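Local coordinates for protein 2,3-dihydroxybenzoate-AMP ligase (Bacillus subtilis, PDB 1MDB) that belongs to the ANL superfamily of AMP-binding enzymes and binds adenosine monophosphate and 2,3-dihydroxy-benzoic acid, at residues K75-V80 with G99-F104; Q81-K86 with I127-Y132; S223-A228 with R252-P257; P356-D361 with R384-I389; A486-F491 with D504-V509. One frame throughout, in Å; residues are numbered along the deposited sequence.

Contact 1: residues K75-V80 with G99-F104; sequences KDRVVV and GALPVF. With SO4 (sulfate ion), chain B.
Arg77 lays the aliphatic part of its chain beside Leu101, pointing the same way, with Arg77 CG 4.1 Å from Leu101 CB; its CB also touches Val103 CG2 at 4.0 Å. The two strands, 77-80 and 101-104, are parallel neighbours joined through helix 86-98, a classical beta-alpha-beta crossover. Backbone bonds zip them together: Val78 N gives to Leu101 O, Val103 N to Val78 O, and Val80 N to Val103 O. At the start of the pairing Leu101 N bonds to Asp76 O, and before it Lys75 N bonds to Gly99 O. Gly99, with positive phi, is the C-prime residue of the Schellman motif that closes the helix, and the chain turns there into the second strand. Arg77, Leu101, Val79 and Val103 share one face of the sheet. On the other lie Val78, Val80, Pro102 and Phe104, where Val80 CG2 packs 3.9 Å from Pro102 CB and Leu95 of the helix covers Val78 and Pro102. The Arg77 chain, bent at chi2 (71°) and again at chi3 (72°), doubles back so that NH1 meets Lys75 O at 2.7 Å, while NE goes to Ala121 O. A sulfate ion, probably from the crystallisation liquor, sits where Arg77 and Lys75 converge. All its bonds to them are weak: Arg77 NH1 stands 3.3 Å from sulfate O1 and Lys75 NZ 3.4 Å from sulfate O3.

Contact 2: residues Q81-K86 with I127-Y132; sequences QLPNIK and IIPDAY
Pro83 pushes its ring into the hollow between Pro129 and Tyr132. Its CB rides over the centre of the phenol, 3.5 Å from the ring centroid and only 8° off the normal, a textbook CH-pi contact; its CG presses on the root of the same ring, 3.6 Å from Tyr132 CG. The phenol can lie under the proline because Tyr132 CG stands trans to the backbone nitrogen, chi1 168°. The pyrrolidine also meets a second one obliquely, Pro83 CD to Pro129 CG 3.7 Å. Pro129 is a bump in its own right: its CD fits against Leu82, 3.6 Å from Leu82 CD2, and comes within 3.2 Å of Gln81 O. The CD2 methyl of Leu82 rests on the backbone at the junction of Ile128 and Pro129, while its CD1 leans toward Ile127 CG2.

One backbone bond, Gln81 N to Ile127 O, 2.9 Å and nearly straight, continues the parallel pairing of strands 77-80 and 125-132 in the AMP-binding domain. The first chain then swings into a loop, with an inverse gamma turn centred on Asn84, before helix 86-98. Gln81 turns its amide to Tyr126 OH, Leu106 O and His109 O, and Tyr132 OH bonds to Pro257 O. With these polar ends satisfied elsewhere, the interface is held mostly by apolar shape, proline rings and a phenol face supplying rigid, complementary surfaces.

Contact 3: residues S223-A228 with R252-P257; sequences STVYLA and RVVLSP
Arg252 opens the run by folding its guanidinium over Val225, whose CG1 lies under one face, 3.7 Å from Arg252 NH2. CG trans to the backbone nitrogen (chi1 172°) and a bend at chi3 bring the group there, and NH1 is salt-bridged to Glu271. The Arg252 backbone works in both directions, its N bonding to Thr224 O and its O receiving Tyr226 N. Val253 comes next on the other side of the sheet, with Ala228 CB only loosely against its CG1, and helix 242-248 packs on both residues. Val254 returns to the arginine side: its CG2 meets Val225 CG1 at 3.7 Å, its CG1 meets Leu227 CD1 at 3.8 Å, and its N and O bond to Tyr226 O and Ala228 N, both at 2.7 Å. Leu255 sends CD2 to Ala228 CB, 3.9 Å away. Ser256 closes the pairing, its N 3.1 Å from Ala228 O and its CB against Leu227 CD1. The strands run parallel, 29° apart, inside the large mixed sheet of the AMP-binding domain. The chain between them carries helices 235-239 and 242-248, as well as His234 to Tyr236 and Ser240 of the 2,3-dihydroxy-benzoic acid pocket: a beta-alpha-beta crossover in a helix-flanked sheet.

Contact 4: residues P356-D361 with R384-I389; sequences PMSPYD and RGPYTI
Tyr387 points its phenol at Asp361, the ring and carboxylate planes turned 74° apart, and its hydroxyl gives to Asp361 OD2; the modelled length of 2.5 Å is very short and doubtful. Asp361 OD2 also accepts from Ser358 N, at 3.1 Å. Met357 crosses over one face of the phenol: its CE sits 3.7 Å from the ring centroid, 29° off the normal, while the sulfur stays farther out and oblique, a Met-aromatic contact. Ser358 CB lies at the ring edge, in its plane, 3.7 Å from Tyr387 CE2. Beside this, Tyr360 CB rests on Pro386 CG at 3.6 Å. A water links Asp361 OD1, to which it donates, with Thr388 OG1. Tyr387 OH also receives Val337 N, and Val337 lines the 2,3-dihydroxy-benzoic acid pocket. The arrangement is a pairing of two type I beta turns, Ser358 to Asp361 and Gly385 to Thr388, with an ST turn at Ser358, beside strands 362-366 and 379-384 and in the second shell of that pocket.

Contact 5: residues A486-F491 with D504-V509; sequences AELKAF and DRVEFV
Leu488 reaches from helix 485-494 to strand 505-508, the helix-over-sheet layer of a beta-alpha-beta unit that starts with strand 469-478 in the C-terminal domain. Its CG is trans to the carbonyl carbon (chi1 -69°) and chi2 is extended, which carries CD1 out to the ring of Phe508. CD1 lies 4.0 Å from Phe508 CZ, the two side chains approaching from opposite directions. The same methyl touches Val506 CG1 more loosely, at 4.3 Å. Phe508 turns in from the far end of the strand, while Val506 points toward the helix, so Leu488 meets both.

The next residue, Lys489, is stretched to its full length, every torsion beyond chi1 close to 180°. The straight chain passes Val506, its CE 4.3 Å from Val506 CG2, and sets the ammonium group beside the start of the strand. The short helix and strand axes come no closer than 9.3 Å, a span that these side chains bridge. The carboxylate of Asp504 is taken up elsewhere, by Arg435, Arg471 and the N of Ser472, and it is the main-chain carbonyl that the lysine uses: Lys489 NZ gives to Asp504 O at 3.0 Å, from well above the carbonyl plane.

Overall arrangement
Contacts 1 and 2 belong to one sheet, strand 77-80 lying between 101-104 and 125-132, and they touch directly: Val79 O is 2.9 Å from Ile127 N. Contact 2 in turn meets contact 3 of the large neighbouring sheet, where Tyr132 OH is 2.9 Å from Pro257 O and Ile85 and Asn84 pack on Leu255. Contact 4 touches none of the others, but the side chain of Met357 lies about 7 Å from the bound 2,3-dihydroxy-benzoic acid. The side chain of Tyr226 in contact 3 is about 9 Å from 2,3-dihydroxy-benzoic acid, and that of Phe104 in contact 1 about 11 Å. Contact 5 is in the C-terminal domain, its centre 40 to 47 Å from the centres of the other four.

Contact 1: residues K75-V80 with G99-F104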
# COMPACT_ATOMS: atom_id res chain seq x y z
N LYS A 75 1.77 17.66 -17.43
CA LYS A 75 1.12 16.44 -17.92
C LYS A 75 2.13 15.32 -18.22
O LYS A 75 1.75 14.17 -18.44
CB LYS A 75 0.27 16.71 -19.17
CG LYS A 75 -1.03 17.45 -18.90
CD LYS A 75 -2.03 17.27 -20.05
CE LYS A 75 -1.47 17.76 -21.37
NZ LYS A 75 -2.35 17.42 -22.53
N ASP A 76 3.42 15.65 -18.25
CA ASP A 76 4.44 14.63 -18.50
C ASP A 76 4.44 13.61 -17.37
O ASP A 76 4.27 13.97 -16.20
CB ASP A 76 5.84 15.23 -18.57
CG ASP A 76 6.19 15.76 -19.93
OD1 ASP A 76 5.50 15.40 -20.90
OD2 ASP A 76 7.17 16.52 -20.04
N ARG A 77 4.64 12.34 -17.71
CA ARG A 77 4.71 11.31 -16.69
C ARG A 77 6.16 11.09 -16.31
O ARG A 77 7.06 11.13 -17.17
CB ARG A 77 4.08 10.00 -17.17
CG ARG A 77 2.59 9.96 -16.95
CD ARG A 77 1.89 10.90 -17.91
NE ARG A 77 1.94 10.38 -19.27
CZ ARG A 77 1.48 11.03 -20.34
NH1 ARG A 77 0.94 12.24 -20.20
NH2 ARG A 77 1.55 10.46 -21.54
N VAL A 78 6.40 10.87 -15.03
CA VAL A 78 7.75 10.64 -14.55
C VAL A 78 7.76 9.48 -13.59
O VAL A 78 7.21 9.56 -12.49
CB VAL A 78 8.32 11.91 -13.87
CG1 VAL A 78 9.70 11.63 -13.30
CG2 VAL A 78 8.38 13.05 -14.88
N VAL A 79 8.38 8.39 -14.02
CA VAL A 79 8.48 7.19 -13.20
C VAL A 79 9.45 7.46 -12.07
O VAL A 79 10.64 7.73 -12.31
CB VAL A 79 8.95 5.98 -14.01
CG1 VAL A 79 8.92 4.72 -13.14
CG2 VAL A 79 8.06 5.79 -15.23
N VAL A 80 8.94 7.42 -10.84
CA VAL A 80 9.75 7.64 -9.64
C VAL A 80 9.91 6.30 -8.92
O VAL A 80 8.93 5.64 -8.56
CB VAL A 80 9.07 8.66 -8.68
CG1 VAL A 80 10.01 9.00 -7.51
CG2 VAL A 80 8.69 9.94 -9.43
N GLY A 99 3.14 20.37 -12.48
CA GLY A 99 2.01 19.73 -13.12
C GLY A 99 2.41 18.42 -13.79
O GLY A 99 1.68 17.88 -14.62
N ALA A 100 3.60 17.92 -13.45
CA ALA A 100 4.09 16.67 -14.00
C ALA A 100 3.58 15.53 -13.12
O ALA A 100 3.38 15.70 -11.91
CB ALA A 100 5.61 16.66 -14.04
N LEU A 101 3.38 14.36 -13.72
CA LEU A 101 2.84 13.21 -13.02
C LEU A 101 3.79 12.10 -12.60
O LEU A 101 4.35 11.38 -13.43
CB LEU A 101 1.72 12.59 -13.86
CG LEU A 101 0.33 13.24 -13.89
CD1 LEU A 101 0.44 14.72 -14.20
CD2 LEU A 101 -0.53 12.53 -14.94
N PRO A 102 3.99 11.95 -11.28
CA PRO A 102 4.87 10.88 -10.83
C PRO A 102 4.11 9.57 -11.10
O PRO A 102 2.88 9.55 -11.07
CB PRO A 102 4.99 11.13 -9.33
CG PRO A 102 4.68 12.60 -9.17
CD PRO A 102 3.59 12.84 -10.17
N VAL A 103 4.85 8.51 -11.38
CA VAL A 103 4.27 7.19 -11.55
C VAL A 103 5.05 6.48 -10.45
O VAL A 103 6.29 6.44 -10.48
CB VAL A 103 4.58 6.60 -12.94
CG1 VAL A 103 4.06 5.18 -13.03
CG2 VAL A 103 3.93 7.46 -14.02
N PHE A 104 4.33 5.96 -9.46
CA PHE A 104 4.94 5.34 -8.29
C PHE A 104 5.40 3.90 -8.33
O PHE A 104 4.66 2.98 -7.93
CB PHE A 104 4.01 5.55 -7.08
CG PHE A 104 3.94 6.98 -6.60
CD1 PHE A 104 2.74 7.69 -6.65
CD2 PHE A 104 5.08 7.62 -6.12
CE1 PHE A 104 2.68 9.02 -6.22
CE2 PHE A 104 5.02 8.96 -5.70
CZ PHE A 104 3.82 9.66 -5.75
S SO4 B . -1.66 13.60 -22.84
O1 SO4 B . -1.21 12.20 -22.65
O2 SO4 B . -2.89 13.84 -22.06
O3 SO4 B . -0.60 14.51 -22.37
O4 SO4 B . -1.91 13.84 -24.27

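Contact 2: residues Q81-K86 with I127-Y132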
# COMPACT_ATOMS: atom_id res chain seq x y z
N GLN A 81 11.15 5.87 -8.73
CA GLN A 81 11.42 4.61 -8.04
C GLN A 81 12.50 4.83 -6.98
O GLN A 81 13.64 4.40 -7.14
CB GLN A 81 11.86 3.53 -9.04
CG GLN A 81 12.23 2.19 -8.39
CD GLN A 81 12.71 1.16 -9.41
OE1 GLN A 81 13.37 1.51 -10.38
NE2 GLN A 81 12.39 -0.10 -9.16
N LEU A 82 12.12 5.51 -5.90
CA LEU A 82 13.05 5.82 -4.81
C LEU A 82 12.74 5.07 -3.53
O LEU A 82 11.60 4.72 -3.27
CB LEU A 82 13.02 7.33 -4.52
CG LEU A 82 13.51 8.24 -5.65
CD1 LEU A 82 13.28 9.69 -5.27
CD2 LEU A 82 14.99 7.96 -5.92
N PRO A 83 13.77 4.83 -2.71
CA PRO A 83 13.57 4.12 -1.44
C PRO A 83 12.99 5.12 -0.46
O PRO A 83 12.51 6.19 -0.84
CB PRO A 83 14.98 3.68 -1.04
CG PRO A 83 15.91 4.15 -2.21
CD PRO A 83 15.16 5.28 -2.85
N ASN A 84 13.06 4.79 0.82
CA ASN A 84 12.55 5.71 1.83
C ASN A 84 13.64 6.73 2.16
O ASN A 84 14.33 6.60 3.17
CB ASN A 84 12.15 4.93 3.08
CG ASN A 84 10.86 4.13 2.90
OD1 ASN A 84 10.38 3.95 1.78
ND2 ASN A 84 10.30 3.64 4.00
N ILE A 85 13.80 7.73 1.30
CA ILE A 85 14.79 8.79 1.51
C ILE A 85 14.13 10.15 1.35
O ILE A 85 13.04 10.26 0.80
CB ILE A 85 15.99 8.65 0.54
CG1 ILE A 85 15.49 8.53 -0.90
CG2 ILE A 85 16.80 7.41 0.89
CD1 ILE A 85 16.60 8.32 -1.93
N LYS A 86 14.81 11.19 1.84
CA LYS A 86 14.29 12.55 1.79
C LYS A 86 13.99 13.03 0.37
O LYS A 86 13.00 13.72 0.15
CB LYS A 86 15.29 13.52 2.43
CG LYS A 86 15.57 13.26 3.91
CD LYS A 86 16.28 14.45 4.56
CE LYS A 86 17.62 14.76 3.90
NZ LYS A 86 18.54 13.61 4.00
N ILE A 127 13.40 8.47 -12.42
CA ILE A 127 14.15 8.92 -11.26
C ILE A 127 14.47 7.77 -10.29
O ILE A 127 13.56 7.11 -9.77
CB ILE A 127 13.38 10.02 -10.52
CG1 ILE A 127 13.11 11.18 -11.49
CG2 ILE A 127 14.16 10.50 -9.31
CD1 ILE A 127 12.35 12.36 -10.87
N ILE A 128 15.76 7.56 -10.05
CA ILE A 128 16.23 6.48 -9.18
C ILE A 128 17.35 6.90 -8.22
O ILE A 128 17.96 7.96 -8.37
CB ILE A 128 16.84 5.32 -10.00
CG1 ILE A 128 17.92 5.89 -10.93
CG2 ILE A 128 15.76 4.58 -10.78
CD1 ILE A 128 18.81 4.83 -11.55
N PRO A 129 17.61 6.08 -7.19
CA PRO A 129 18.68 6.41 -6.25
C PRO A 129 19.90 5.76 -6.92
O PRO A 129 19.74 5.03 -7.89
CB PRO A 129 18.26 5.68 -4.98
CG PRO A 129 17.60 4.42 -5.52
CD PRO A 129 16.77 4.97 -6.68
N ASP A 130 21.11 6.03 -6.44
CA ASP A 130 22.27 5.39 -7.06
C ASP A 130 22.24 3.90 -6.74
O ASP A 130 22.36 3.05 -7.62
CB ASP A 130 23.59 6.00 -6.56
CG ASP A 130 23.58 6.32 -5.07
OD1 ASP A 130 22.80 5.70 -4.32
OD2 ASP A 130 24.36 7.19 -4.65
N ALA A 131 22.08 3.59 -5.46
CA ALA A 131 22.04 2.20 -5.02
C ALA A 131 21.27 2.12 -3.71
O ALA A 131 21.29 3.04 -2.90
CB ALA A 131 23.45 1.66 -4.83
N TYR A 132 20.56 1.01 -3.52
CA TYR A 132 19.79 0.83 -2.31
C TYR A 132 19.66 -0.64 -1.96
O TYR A 132 19.47 -1.50 -2.83
CB TYR A 132 18.39 1.44 -2.48
CG TYR A 132 17.43 1.04 -1.39
CD1 TYR A 132 17.64 1.44 -0.07
CD2 TYR A 132 16.33 0.22 -1.67
CE1 TYR A 132 16.78 1.03 0.95
CE2 TYR A 132 15.47 -0.20 -0.66
CZ TYR A 132 15.70 0.21 0.65
OH TYR A 132 14.86 -0.20 1.66

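Contact 3: residues S223-A228 with R252-P257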
# COMPACT_ATOMS: atom_id res chain seq x y z
N SER A 223 1.90 16.48 17.07
CA SER A 223 2.68 15.55 17.90
C SER A 223 2.91 14.19 17.28
O SER A 223 3.56 13.33 17.87
CB SER A 223 2.02 15.37 19.27
OG SER A 223 2.66 16.20 20.23
N THR A 224 2.39 13.99 16.08
CA THR A 224 2.56 12.72 15.40
C THR A 224 3.99 12.51 14.91
O THR A 224 4.57 13.38 14.26
CB THR A 224 1.63 12.63 14.17
OG1 THR A 224 0.26 12.65 14.61
CG2 THR A 224 1.90 11.34 13.39
N VAL A 225 4.56 11.37 15.25
CA VAL A 225 5.89 11.00 14.77
C VAL A 225 5.64 9.65 14.09
O VAL A 225 5.53 8.62 14.74
CB VAL A 225 6.91 10.81 15.91
CG1 VAL A 225 8.28 10.58 15.31
CG2 VAL A 225 6.94 12.03 16.82
N TYR A 226 5.51 9.68 12.77
CA TYR A 226 5.23 8.48 12.00
C TYR A 226 6.50 7.89 11.41
O TYR A 226 7.28 8.59 10.75
CB TYR A 226 4.24 8.81 10.88
CG TYR A 226 3.94 7.67 9.93
CD1 TYR A 226 2.73 6.97 10.00
CD2 TYR A 226 4.84 7.33 8.92
CE1 TYR A 226 2.43 5.95 9.08
CE2 TYR A 226 4.56 6.31 8.00
CZ TYR A 226 3.35 5.63 8.09
OH TYR A 226 3.08 4.64 7.17
N LEU A 227 6.71 6.60 11.65
CA LEU A 227 7.86 5.90 11.11
C LEU A 227 7.45 5.23 9.79
O LEU A 227 6.50 4.43 9.75
CB LEU A 227 8.33 4.80 12.06
CG LEU A 227 9.47 3.93 11.53
CD1 LEU A 227 10.75 4.76 11.45
CD2 LEU A 227 9.66 2.72 12.45
N ALA A 228 8.16 5.56 8.71
CA ALA A 228 7.88 4.95 7.42
C ALA A 228 8.72 3.68 7.37
O ALA A 228 9.91 3.74 7.06
CB ALA A 228 8.28 5.89 6.30
N ARG A 252 5.57 14.79 11.95
CA ARG A 252 6.93 14.52 11.52
C ARG A 252 7.11 13.07 11.09
O ARG A 252 6.67 12.16 11.77
CB ARG A 252 7.92 14.84 12.66
CG ARG A 252 9.35 14.43 12.39
CD ARG A 252 10.30 15.07 13.40
NE ARG A 252 10.17 14.52 14.75
CZ ARG A 252 10.95 13.56 15.23
NH1 ARG A 252 11.92 13.06 14.47
NH2 ARG A 252 10.78 13.09 16.46
N VAL A 253 7.77 12.88 9.95
CA VAL A 253 8.01 11.56 9.39
C VAL A 253 9.44 11.09 9.63
O VAL A 253 10.39 11.84 9.42
CB VAL A 253 7.76 11.57 7.85
CG1 VAL A 253 8.22 10.26 7.24
CG2 VAL A 253 6.29 11.82 7.54
N VAL A 254 9.59 9.84 10.07
CA VAL A 254 10.91 9.27 10.28
C VAL A 254 11.08 8.18 9.24
O VAL A 254 10.23 7.30 9.11
CB VAL A 254 11.06 8.63 11.67
CG1 VAL A 254 12.46 8.08 11.82
CG2 VAL A 254 10.73 9.63 12.76
N LEU A 255 12.19 8.21 8.52
CA LEU A 255 12.42 7.21 7.48
C LEU A 255 13.30 6.05 7.91
O LEU A 255 14.45 6.23 8.29
CB LEU A 255 13.03 7.89 6.25
CG LEU A 255 12.22 9.10 5.75
CD1 LEU A 255 12.99 9.82 4.65
CD2 LEU A 255 10.87 8.63 5.25
N SER A 256 12.74 4.84 7.85
CA SER A 256 13.49 3.66 8.22
C SER A 256 14.18 3.08 6.99
O SER A 256 13.59 3.03 5.90
CB SER A 256 12.57 2.60 8.84
OG SER A 256 13.31 1.47 9.26
N PRO A 257 15.44 2.67 7.14
CA PRO A 257 16.30 2.08 6.11
C PRO A 257 15.66 0.84 5.49
O PRO A 257 15.85 0.54 4.30
CB PRO A 257 17.57 1.71 6.89
CG PRO A 257 17.60 2.73 7.98
CD PRO A 257 16.17 2.79 8.42

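Contact 4: residues P356-D361 with R384-I389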
# COMPACT_ATOMS: atom_id res chain seq x y z
N PRO A 356 -15.71 2.09 6.15
CA PRO A 356 -15.32 3.23 5.30
C PRO A 356 -14.96 4.49 6.09
O PRO A 356 -15.64 4.84 7.05
CB PRO A 356 -16.53 3.42 4.41
CG PRO A 356 -16.98 2.00 4.19
CD PRO A 356 -16.88 1.39 5.57
N MET A 357 -13.90 5.16 5.67
CA MET A 357 -13.46 6.38 6.36
C MET A 357 -14.28 7.61 5.99
O MET A 357 -14.31 8.58 6.74
CB MET A 357 -11.97 6.65 6.08
CG MET A 357 -11.66 7.24 4.71
SD MET A 357 -9.90 7.74 4.60
CE MET A 357 -9.55 7.56 2.81
N SER A 358 -14.95 7.57 4.85
CA SER A 358 -15.76 8.69 4.39
C SER A 358 -17.26 8.44 4.52
O SER A 358 -17.72 7.32 4.29
CB SER A 358 -15.45 9.02 2.94
OG SER A 358 -16.37 9.98 2.43
N PRO A 359 -18.03 9.48 4.88
CA PRO A 359 -19.48 9.35 5.03
C PRO A 359 -20.10 9.12 3.66
O PRO A 359 -21.23 8.64 3.55
CB PRO A 359 -19.90 10.70 5.60
CG PRO A 359 -18.66 11.19 6.29
CD PRO A 359 -17.58 10.81 5.31
N TYR A 360 -19.36 9.47 2.61
CA TYR A 360 -19.85 9.32 1.26
C TYR A 360 -19.36 8.08 0.52
O TYR A 360 -19.68 7.89 -0.65
CB TYR A 360 -19.53 10.58 0.45
CG TYR A 360 -20.04 11.85 1.10
CD1 TYR A 360 -19.26 12.55 2.03
CD2 TYR A 360 -21.31 12.35 0.79
CE1 TYR A 360 -19.74 13.71 2.64
CE2 TYR A 360 -21.79 13.51 1.40
CZ TYR A 360 -21.00 14.18 2.33
OH TYR A 360 -21.47 15.33 2.93
N ASP A 361 -18.59 7.23 1.21
CA ASP A 361 -18.12 5.99 0.61
C ASP A 361 -19.32 5.05 0.51
O ASP A 361 -20.01 4.81 1.50
CB ASP A 361 -17.05 5.31 1.49
CG ASP A 361 -15.64 5.81 1.20
OD1 ASP A 361 -15.28 5.94 0.02
OD2 ASP A 361 -14.88 6.05 2.17
N ARG A 384 -17.86 2.69 -4.17
CA ARG A 384 -17.96 3.91 -4.96
C ARG A 384 -17.91 5.13 -4.04
O ARG A 384 -18.54 5.13 -2.97
CB ARG A 384 -19.28 3.85 -5.73
CG ARG A 384 -19.63 5.04 -6.59
CD ARG A 384 -20.60 4.59 -7.69
NE ARG A 384 -21.62 5.58 -8.03
CZ ARG A 384 -22.82 5.65 -7.46
NH1 ARG A 384 -23.18 4.79 -6.51
NH2 ARG A 384 -23.69 6.57 -7.87
N GLY A 385 -17.16 6.15 -4.43
CA GLY A 385 -17.05 7.32 -3.58
C GLY A 385 -16.21 8.48 -4.09
O GLY A 385 -15.75 8.48 -5.23
N PRO A 386 -15.98 9.50 -3.23
CA PRO A 386 -15.22 10.73 -3.47
C PRO A 386 -13.75 10.55 -3.83
O PRO A 386 -13.16 11.40 -4.50
CB PRO A 386 -15.36 11.50 -2.16
CG PRO A 386 -16.59 10.95 -1.55
CD PRO A 386 -16.50 9.48 -1.85
N TYR A 387 -13.15 9.47 -3.34
CA TYR A 387 -11.74 9.22 -3.60
C TYR A 387 -11.47 7.83 -4.18
O TYR A 387 -10.39 7.26 -3.99
CB TYR A 387 -10.93 9.44 -2.32
CG TYR A 387 -11.31 8.49 -1.20
CD1 TYR A 387 -10.58 7.33 -0.99
CD2 TYR A 387 -12.43 8.73 -0.40
CE1 TYR A 387 -10.96 6.42 -0.01
CE2 TYR A 387 -12.82 7.82 0.59
CZ TYR A 387 -12.08 6.67 0.77
OH TYR A 387 -12.44 5.75 1.73
N THR A 388 -12.47 7.29 -4.88
CA THR A 388 -12.37 6.00 -5.54
C THR A 388 -12.47 6.30 -7.03
O THR A 388 -13.44 6.91 -7.47
CB THR A 388 -13.52 5.05 -5.12
OG1 THR A 388 -13.38 4.73 -3.73
CG2 THR A 388 -13.48 3.76 -5.95
N ILE A 389 -11.45 5.90 -7.79
CA ILE A 389 -11.42 6.15 -9.23
C ILE A 389 -12.61 5.55 -9.96
O ILE A 389 -13.29 4.67 -9.45
CB ILE A 389 -10.14 5.57 -9.88
CG1 ILE A 389 -10.19 4.04 -9.87
CG2 ILE A 389 -8.89 6.07 -9.13
CD1 ILE A 389 -8.96 3.36 -10.46
O HOH W 1 -15.45 4.01 -2.48

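Contact 5: residues A486-F491 with D504-V509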
# COMPACT_ATOMS: atom_id res chain seq x y z
N ALA A 486 1.59 -34.14 10.01
CA ALA A 486 0.50 -34.90 10.63
C ALA A 486 0.12 -34.29 11.98
O ALA A 486 -1.02 -34.40 12.43
CB ALA A 486 0.91 -36.36 10.83
N GLU A 487 1.09 -33.63 12.61
CA GLU A 487 0.88 -33.00 13.91
C GLU A 487 -0.03 -31.78 13.74
O GLU A 487 -0.86 -31.50 14.61
CB GLU A 487 2.23 -32.55 14.49
CG GLU A 487 2.18 -32.01 15.90
CD GLU A 487 3.53 -31.45 16.36
OE1 GLU A 487 4.57 -32.04 15.99
OE2 GLU A 487 3.54 -30.43 17.08
N LEU A 488 0.11 -31.08 12.63
CA LEU A 488 -0.71 -29.89 12.39
C LEU A 488 -2.14 -30.24 12.02
O LEU A 488 -3.09 -29.58 12.45
CB LEU A 488 -0.09 -29.01 11.31
CG LEU A 488 1.22 -28.32 11.73
CD1 LEU A 488 1.73 -27.45 10.60
CD2 LEU A 488 0.97 -27.50 12.99
N LYS A 489 -2.30 -31.28 11.21
CA LYS A 489 -3.62 -31.74 10.79
C LYS A 489 -4.38 -32.24 12.01
O LYS A 489 -5.57 -31.96 12.17
CB LYS A 489 -3.48 -32.86 9.75
CG LYS A 489 -2.85 -32.40 8.44
CD LYS A 489 -2.74 -33.53 7.44
CE LYS A 489 -2.02 -33.06 6.18
NZ LYS A 489 -1.93 -34.10 5.13
N ALA A 490 -3.68 -32.97 12.88
CA ALA A 490 -4.30 -33.49 14.09
C ALA A 490 -4.73 -32.33 14.99
O ALA A 490 -5.81 -32.35 15.59
CB ALA A 490 -3.31 -34.38 14.83
N PHE A 491 -3.88 -31.31 15.06
CA PHE A 491 -4.15 -30.12 15.86
C PHE A 491 -5.48 -29.50 15.41
O PHE A 491 -6.33 -29.13 16.23
CB PHE A 491 -3.02 -29.10 15.66
CG PHE A 491 -3.24 -27.80 16.38
CD1 PHE A 491 -2.97 -27.68 17.75
CD2 PHE A 491 -3.70 -26.68 15.70
CE1 PHE A 491 -3.16 -26.47 18.41
CE2 PHE A 491 -3.90 -25.46 16.36
CZ PHE A 491 -3.63 -25.36 17.72
N ASP A 504 -4.75 -30.40 2.70
CA ASP A 504 -4.44 -31.73 2.18
C ASP A 504 -2.94 -31.91 2.22
O ASP A 504 -2.43 -33.02 2.40
CB ASP A 504 -4.90 -31.86 0.72
CG ASP A 504 -6.39 -31.88 0.59
OD1 ASP A 504 -6.99 -32.86 1.06
OD2 ASP A 504 -6.96 -30.93 0.02
N ARG A 505 -2.22 -30.81 2.07
CA ARG A 505 -0.77 -30.87 2.06
C ARG A 505 -0.11 -29.74 2.84
O ARG A 505 -0.60 -28.61 2.85
CB ARG A 505 -0.29 -30.88 0.62
CG ARG A 505 1.21 -30.86 0.45
CD ARG A 505 1.59 -31.25 -0.97
NE ARG A 505 3.02 -31.12 -1.19
CZ ARG A 505 3.67 -31.72 -2.18
NH1 ARG A 505 3.02 -32.50 -3.03
NH2 ARG A 505 4.98 -31.54 -2.32
N VAL A 506 1.01 -30.05 3.48
CA VAL A 506 1.75 -29.06 4.27
C VAL A 506 3.19 -28.88 3.78
O VAL A 506 3.93 -29.85 3.65
CB VAL A 506 1.80 -29.47 5.75
CG1 VAL A 506 2.67 -28.50 6.54
CG2 VAL A 506 0.38 -29.52 6.33
N GLU A 507 3.57 -27.64 3.50
CA GLU A 507 4.92 -27.33 3.04
C GLU A 507 5.61 -26.39 4.03
O GLU A 507 5.10 -25.33 4.34
CB GLU A 507 4.89 -26.66 1.67
CG GLU A 507 4.52 -27.56 0.51
CD GLU A 507 5.53 -28.66 0.26
OE1 GLU A 507 6.74 -28.41 0.44
OE2 GLU A 507 5.12 -29.76 -0.15
N PHE A 508 6.78 -26.80 4.52
CA PHE A 508 7.51 -25.95 5.45
C PHE A 508 8.57 -25.15 4.70
O PHE A 508 9.31 -25.69 3.89
CB PHE A 508 8.15 -26.79 6.55
CG PHE A 508 7.15 -27.48 7.43
CD1 PHE A 508 6.83 -28.81 7.22
CD2 PHE A 508 6.49 -26.77 8.43
CE1 PHE A 508 5.85 -29.43 7.99
CE2 PHE A 508 5.51 -27.38 9.20
CZ PHE A 508 5.18 -28.71 8.98
N VAL A 509 8.60 -23.84 4.96
CA VAL A 509 9.55 -22.94 4.32
C VAL A 509 10.05 -21.95 5.36
O VAL A 509 9.44 -21.81 6.43
CB VAL A 509 8.91 -22.13 3.16
CG1 VAL A 509 8.51 -23.06 2.02
CG2 VAL A 509 7.70 -21.33 3.69